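Local coordinates for protein blue-light-activated histidine kinase 2 (Erythrobacter litoralis HTCC2594, PDB 4R38) that senses blue light through an N-terminal flavin-binding LOV domain, the part described here, and acts as a histidine kinase involved in increased bacterial virulence upon exposure to light, at residues Q47-S52 with R62-E67; K68-P71 with E75-A78. All coordinates share one frame; numbering follows the deposited sequence.

Contact 1. Residues Q47-S52 with R62-E67; sequences QMTGYS and RFLQGE. With RBF (riboflavin), chain E.
Across this contact the CA atoms of Thr49 and Leu64 approach to 7.9 Å, with no hydrogen bond joining the segments directly. Phe63 sends its CE1 edge over one face of Tyr51, offset toward the rim; centroids 5.0 Å apart and planes at 70° define an edge-to-face pair. Placing CG of Phe63 between the backbone N and carbonyl carbon (chi1 60°) aims its ring at Tyr51. Leu64 CD2 meets Tyr51 CE2, at 3.8 Å, and Thr49 CG2. One water bridges the segments, accepting from Tyr51 OH and donating to Phe63 O.

In this LOV (PAS-fold) domain, 62-64 belongs to a 3-10 segment that begins earlier and runs beside the flavin; Cys61, just before Arg62, attaches to flavin C4a in the light-driven adduct, a bond not present in this structure. Leu64 CD1 lies 3.6 Å from riboflavin O4. Gln65 NE2 donates to riboflavin O4' at 2.8 Å and to O2 at 2.9 Å, tying the ribityl chain to the ring. Arg62 NH2 reaches O5' with an N-H...O angle of 169°, while NH1 forms a salt bridge with Asp35. Thr49 OG1 accepts from Tyr51 N in an ST turn and is hydrogen-bonded to Phe45 O.

Contact 2. Residues K68-P71 with E75-A78; sequences KTDP and ERLA. With RBF (riboflavin), chain E.
The first turn of helix 71-82 is what this contact closes. Pro71 O accepts from Glu75 N at 2.9 Å, with an N-H...O angle of 158°, the i to i+4 bond of an alpha-helix. Glu75 also sets its CB 3.6 Å from the same Pro71 O, and these two residues have the nearest CA atoms across the segments, 6.2 Å apart.

Asp70 is the N-cap residue. Its carboxylate reaches forward over the helix start, where OD2 accepts from the backbone N of Ala73 and satisfies an amide that has no preceding helical turn to pair with. The negative charge at this end is also likely to be stabilised by the helix dipole. Asp70 OD2 lies 4.5 Å from Arg76 NH2, oblique to the guanidinium and beyond salt-bridge range, so any attraction there is only a longer-range one. The firmer partner of Arg76 is Glu89 on strand 87-94, a salt bridge linking the helix to the edge of the sheet. Glu75 bends at chi2 (47°) away from Pro71, and its OE2 forms a salt bridge with Arg82 farther along the helix.

Within the PAS fold of this LOV domain the helix packs against the antiparallel sheet through Leu77, which touches Val87, Glu89, Leu105 and Met107. The same helix borders the flavin: Ala78 N and Ala78 CB each lie 3.8 Å from riboflavin C5', and Leu77 CD1 approaches C1' at 4.1 Å. Ahead of the cap, Thr69 OG1 is hydrogen-bonded to Tyr92 O and Gly66 N, fastening the incoming loop to strand 87-94.

In the fold
Contacts 1 and 2 follow one another along the chain, adjoining at Glu67 and Lys68, their centres about 15 Å apart. Contact 1 is partly buried, its centre about 9 Å from that of the chain, and joins the end of helix 43-49 and the turn after it to the 3-10 segment through apolar and aromatic packing. Contact 2, its centre about 12 Å from that of the chain, is a surface contact local to the start of helix 71-82, and rests on one backbone hydrogen bond, with charged side chains whose firm partners lie outside its segments. Contact 1 supplies directional polar bonds to riboflavin's ring and ribityl chain, whereas contact 2 offers mainly van der Waals contact at the latter.

Contact 1. Residues Q47-S52 with R62-E67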
loop_
_atom_site.group_PDB
_atom_site.type_symbol
_atom_site.label_atom_id
_atom_site.label_comp_id
_atom_site.label_asym_id
_atom_site.label_seq_id
_atom_site.Cartn_x
_atom_site.Cartn_y
_atom_site.Cartn_z
ATOM N N GLN A 47 3.933 -12.866 0.893
ATOM C CA GLN A 47 4.811 -13.587 -0.020
ATOM C C GLN A 47 5.553 -12.657 -0.964
ATOM O O GLN A 47 6.727 -12.878 -1.255
ATOM C CB GLN A 47 4.022 -14.614 -0.836
ATOM C CG GLN A 47 3.480 -15.769 -0.013
ATOM C CD GLN A 47 2.583 -16.697 -0.828
ATOM O OE1 GLN A 47 2.279 -16.424 -1.992
ATOM N NE2 GLN A 47 2.156 -17.799 -0.215
ATOM N N MET A 48 4.879 -11.617 -1.442
ATOM C CA MET A 48 5.516 -10.627 -2.310
ATOM C C MET A 48 6.570 -9.785 -1.586
ATOM O O MET A 48 7.655 -9.538 -2.119
ATOM C CB MET A 48 4.471 -9.689 -2.913
ATOM C CG MET A 48 5.070 -8.568 -3.789
ATOM S SD MET A 48 3.815 -7.386 -4.330
ATOM C CE MET A 48 3.612 -6.454 -2.801
ATOM N N THR A 49 6.249 -9.335 -0.381
ATOM C CA THR A 49 7.126 -8.397 0.318
ATOM C C THR A 49 8.149 -9.054 1.235
ATOM O O THR A 49 9.151 -8.423 1.578
ATOM C CB THR A 49 6.352 -7.413 1.189
ATOM O OG1 THR A 49 5.818 -8.090 2.330
ATOM C CG2 THR A 49 5.274 -6.699 0.395
ATOM N N GLY A 50 7.896 -10.287 1.663
ATOM C CA GLY A 50 8.784 -10.946 2.610
ATOM C C GLY A 50 8.564 -10.557 4.067
ATOM O O GLY A 50 9.268 -11.057 4.942
ATOM N N TYR A 51 7.581 -9.687 4.322
ATOM C CA TYR A 51 7.196 -9.285 5.678
ATOM C C TYR A 51 6.030 -10.101 6.225
ATOM O O TYR A 51 5.038 -10.314 5.534
ATOM C CB TYR A 51 6.781 -7.812 5.698
ATOM C CG TYR A 51 7.914 -6.835 5.498
ATOM C CD1 TYR A 51 8.670 -6.386 6.579
ATOM C CD2 TYR A 51 8.226 -6.345 4.232
ATOM C CE1 TYR A 51 9.702 -5.490 6.403
ATOM C CE2 TYR A 51 9.266 -5.434 4.057
ATOM C CZ TYR A 51 9.993 -5.024 5.141
ATOM O OH TYR A 51 11.011 -4.124 4.948
ATOM N N SER A 52 6.142 -10.534 7.476
ATOM C CA SER A 52 5.054 -11.227 8.130
ATOM C C SER A 52 3.963 -10.222 8.438
ATOM O O SER A 52 4.237 -9.028 8.599
ATOM C CB SER A 52 5.510 -11.876 9.430
ATOM O OG SER A 52 5.711 -10.880 10.421
ATOM N N ARG A 62 4.541 2.671 3.815
ATOM C CA ARG A 62 5.721 3.241 3.183
ATOM C C ARG A 62 7.039 2.614 3.651
ATOM O O ARG A 62 8.084 2.961 3.133
ATOM C CB ARG A 62 5.823 4.772 3.373
ATOM C CG ARG A 62 6.083 5.229 4.790
ATOM C CD ARG A 62 6.267 6.750 4.844
ATOM N NE ARG A 62 5.090 7.502 4.394
ATOM C CZ ARG A 62 4.088 7.888 5.189
ATOM N NH1 ARG A 62 4.087 7.581 6.483
ATOM N NH2 ARG A 62 3.056 8.545 4.675
ATOM N N PHE A 63 6.993 1.690 4.610
ATOM C CA PHE A 63 8.213 0.959 4.981
ATOM C C PHE A 63 8.744 0.169 3.766
ATOM O O PHE A 63 9.880 -0.295 3.764
ATOM C CB PHE A 63 7.943 0.011 6.159
ATOM C CG PHE A 63 6.891 -1.027 5.872
ATOM C CD1 PHE A 63 7.213 -2.198 5.202
ATOM C CD2 PHE A 63 5.583 -0.820 6.249
ATOM C CE1 PHE A 63 6.264 -3.134 4.930
ATOM C CE2 PHE A 63 4.612 -1.768 5.979
ATOM C CZ PHE A 63 4.958 -2.924 5.307
ATOM N N LEU A 64 7.912 0.018 2.736
ATOM C CA LEU A 64 8.341 -0.652 1.504
ATOM C C LEU A 64 9.144 0.245 0.576
ATOM O O LEU A 64 9.765 -0.231 -0.372
ATOM C CB LEU A 64 7.111 -1.162 0.735
ATOM C CG LEU A 64 6.333 -2.329 1.334
ATOM C CD1 LEU A 64 5.110 -2.608 0.462
ATOM C CD2 LEU A 64 7.252 -3.551 1.456
ATOM N N GLN A 65 9.131 1.545 0.851
ATOM C CA GLN A 65 9.812 2.518 0.001
ATOM C C GLN A 65 11.274 2.690 0.404
ATOM O O GLN A 65 11.714 2.247 1.470
ATOM C CB GLN A 65 9.089 3.871 0.044
ATOM C CG GLN A 65 7.714 3.820 -0.596
ATOM C CD GLN A 65 6.803 4.972 -0.223
ATOM O OE1 GLN A 65 7.240 6.025 0.296
ATOM N NE2 GLN A 65 5.517 4.789 -0.504
ATOM N N GLY A 66 12.035 3.313 -0.476
ATOM C CA GLY A 66 13.429 3.577 -0.187
ATOM C C GLY A 66 14.054 4.624 -1.077
ATOM O O GLY A 66 13.367 5.461 -1.661
ATOM N N GLU A 67 15.376 4.530 -1.202
ATOM C CA GLU A 67 16.176 5.586 -1.766
ATOM C C GLU A 67 15.777 5.899 -3.215
ATOM O O GLU A 67 15.813 7.056 -3.634
ATOM C CB GLU A 67 17.670 5.200 -1.652
ATOM C CG GLU A 67 18.188 5.060 -0.191
ATOM C CD GLU A 67 17.338 4.128 0.713
ATOM O OE1 GLU A 67 16.778 3.110 0.215
ATOM O OE2 GLU A 67 17.216 4.430 1.926
HETATM N N1 RBF E . 3.100 2.475 -0.813
HETATM C C2 RBF E . 4.077 1.650 -1.273
HETATM O O2 RBF E . 5.200 2.082 -1.454
HETATM N N3 RBF E . 3.780 0.342 -1.537
HETATM C C4 RBF E . 2.568 -0.191 -1.269
HETATM O O4 RBF E . 2.324 -1.395 -1.514
HETATM C C4A RBF E . 1.547 0.625 -0.721
HETATM N N5 RBF E . 0.318 0.155 -0.383
HETATM C C5A RBF E . -0.610 0.971 0.146
HETATM C C6 RBF E . -1.911 0.512 0.491
HETATM C C7 RBF E . -2.866 1.357 1.054
HETATM C C7M RBF E . -4.247 0.736 1.383
HETATM C C8 RBF E . -2.552 2.699 1.263
HETATM C C8M RBF E . -3.522 3.726 1.852
HETATM C C9 RBF E . -1.312 3.166 0.924
HETATM C C9A RBF E . -0.307 2.332 0.354
HETATM N N10 RBF E . 0.946 2.844 0.061
HETATM C C10 RBF E . 1.896 1.997 -0.492
HETATM C "C1'" RBF E . 1.287 4.262 0.185
HETATM C "C2'" RBF E . 1.940 4.714 1.486
HETATM O "O2'" RBF E . 1.347 4.035 2.517
HETATM C "C3'" RBF E . 1.741 6.218 1.644
HETATM O "O3'" RBF E . 0.377 6.506 1.775
HETATM C "C4'" RBF E . 2.275 6.991 0.441
HETATM O "O4'" RBF E . 3.650 6.769 0.262
HETATM C "C5'" RBF E . 2.030 8.486 0.608
HETATM O "O5'" RBF E . 2.654 8.953 1.791
HETATM O O HOH W 1 11.209 -2.825 2.586
#

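Contact 2. Residues K68-P71 with E75-A78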
loop_
_atom_site.group_PDB
_atom_site.type_symbol
_atom_site.label_atom_id
_atom_site.label_comp_id
_atom_site.label_asym_id
_atom_site.label_seq_id
_atom_site.Cartn_x
_atom_site.Cartn_y
_atom_site.Cartn_z
ATOM N N LYS A 68 15.375 4.880 -3.968
ATOM C CA LYS A 68 15.042 5.060 -5.384
ATOM C C LYS A 68 13.571 5.426 -5.651
ATOM O O LYS A 68 13.193 5.725 -6.780
ATOM C CB LYS A 68 15.403 3.794 -6.168
ATOM C CG LYS A 68 16.892 3.440 -6.154
ATOM C CD LYS A 68 17.131 2.177 -6.979
ATOM C CE LYS A 68 18.604 1.779 -7.040
ATOM N NZ LYS A 68 18.788 0.537 -7.849
ATOM N N THR A 69 12.746 5.431 -4.609
ATOM C CA THR A 69 11.327 5.734 -4.748
ATOM C C THR A 69 11.112 7.170 -5.207
ATOM O O THR A 69 11.650 8.114 -4.621
ATOM C CB THR A 69 10.640 5.513 -3.408
ATOM O OG1 THR A 69 10.780 4.135 -3.034
ATOM C CG2 THR A 69 9.181 5.895 -3.464
ATOM N N ASP A 70 10.344 7.325 -6.271
ATOM C CA ASP A 70 10.113 8.629 -6.877
ATOM C C ASP A 70 9.245 9.517 -5.988
ATOM O O ASP A 70 8.159 9.114 -5.604
ATOM C CB ASP A 70 9.367 8.428 -8.196
ATOM C CG ASP A 70 9.209 9.717 -8.967
ATOM O OD1 ASP A 70 10.206 10.188 -9.530
ATOM O OD2 ASP A 70 8.097 10.262 -9.036
ATOM N N PRO A 71 9.693 10.746 -5.683
ATOM C CA PRO A 71 8.851 11.589 -4.817
ATOM C C PRO A 71 7.564 12.091 -5.470
ATOM O O PRO A 71 6.558 12.294 -4.763
ATOM C CB PRO A 71 9.763 12.769 -4.458
ATOM C CG PRO A 71 10.813 12.790 -5.511
ATOM C CD PRO A 71 11.004 11.351 -5.938
ATOM N N GLU A 75 3.863 11.600 -3.847
ATOM C CA GLU A 75 2.911 12.702 -3.634
ATOM C C GLU A 75 1.559 12.486 -4.352
ATOM O O GLU A 75 0.513 12.891 -3.846
ATOM C CB GLU A 75 3.546 14.060 -3.974
ATOM C CG GLU A 75 2.599 15.256 -3.939
ATOM C CD GLU A 75 1.704 15.337 -2.683
ATOM O OE1 GLU A 75 2.056 14.808 -1.588
ATOM O OE2 GLU A 75 0.629 15.958 -2.803
ATOM N N ARG A 76 1.562 11.822 -5.505
ATOM C CA ARG A 76 0.285 11.466 -6.148
ATOM C C ARG A 76 -0.561 10.542 -5.255
ATOM O O ARG A 76 -1.777 10.720 -5.110
ATOM C CB ARG A 76 0.563 10.883 -7.531
ATOM C CG ARG A 76 1.018 11.979 -8.496
ATOM C CD ARG A 76 1.013 11.567 -9.954
ATOM N NE ARG A 76 1.970 10.500 -10.228
ATOM C CZ ARG A 76 3.255 10.673 -10.519
ATOM N NH1 ARG A 76 3.792 11.887 -10.566
ATOM N NH2 ARG A 76 4.016 9.613 -10.749
ATOM N N LEU A 77 0.093 9.556 -4.651
ATOM C CA LEU A 77 -0.517 8.694 -3.685
ATOM C C LEU A 77 -1.049 9.449 -2.472
ATOM O O LEU A 77 -2.175 9.251 -2.078
ATOM C CB LEU A 77 0.454 7.618 -3.234
ATOM C CG LEU A 77 0.954 6.600 -4.275
ATOM C CD1 LEU A 77 1.902 5.584 -3.629
ATOM C CD2 LEU A 77 -0.152 5.893 -4.957
ATOM N N ALA A 78 -0.218 10.282 -1.853
ATOM C CA ALA A 78 -0.681 11.043 -0.700
ATOM C C ALA A 78 -1.863 11.931 -1.056
ATOM O O ALA A 78 -2.796 12.065 -0.273
ATOM C CB ALA A 78 0.458 11.891 -0.131
HETATM N N1 RBF E . 3.100 2.475 -0.813
HETATM C C2 RBF E . 4.077 1.650 -1.273
HETATM O O2 RBF E . 5.200 2.082 -1.454
HETATM N N3 RBF E . 3.780 0.342 -1.537
HETATM C C4 RBF E . 2.568 -0.191 -1.269
HETATM O O4 RBF E . 2.324 -1.395 -1.514
HETATM C C4A RBF E . 1.547 0.625 -0.721
HETATM N N5 RBF E . 0.318 0.155 -0.383
HETATM C C5A RBF E . -0.610 0.971 0.146
HETATM C C6 RBF E . -1.911 0.512 0.491
HETATM C C7 RBF E . -2.866 1.357 1.054
HETATM C C7M RBF E . -4.247 0.736 1.383
HETATM C C8 RBF E . -2.552 2.699 1.263
HETATM C C8M RBF E . -3.522 3.726 1.852
HETATM C C9 RBF E . -1.312 3.166 0.924
HETATM C C9A RBF E . -0.307 2.332 0.354
HETATM N N10 RBF E . 0.946 2.844 0.061
HETATM C C10 RBF E . 1.896 1.997 -0.492
HETATM C "C1'" RBF E . 1.287 4.262 0.185
HETATM C "C2'" RBF E . 1.940 4.714 1.486
HETATM O "O2'" RBF E . 1.347 4.035 2.517
HETATM C "C3'" RBF E . 1.741 6.218 1.644
HETATM O "O3'" RBF E . 0.377 6.506 1.775
HETATM C "C4'" RBF E . 2.275 6.991 0.441
HETATM O "O4'" RBF E . 3.650 6.769 0.262
HETATM C "C5'" RBF E . 2.030 8.486 0.608
HETATM O "O5'" RBF E . 2.654 8.953 1.791
#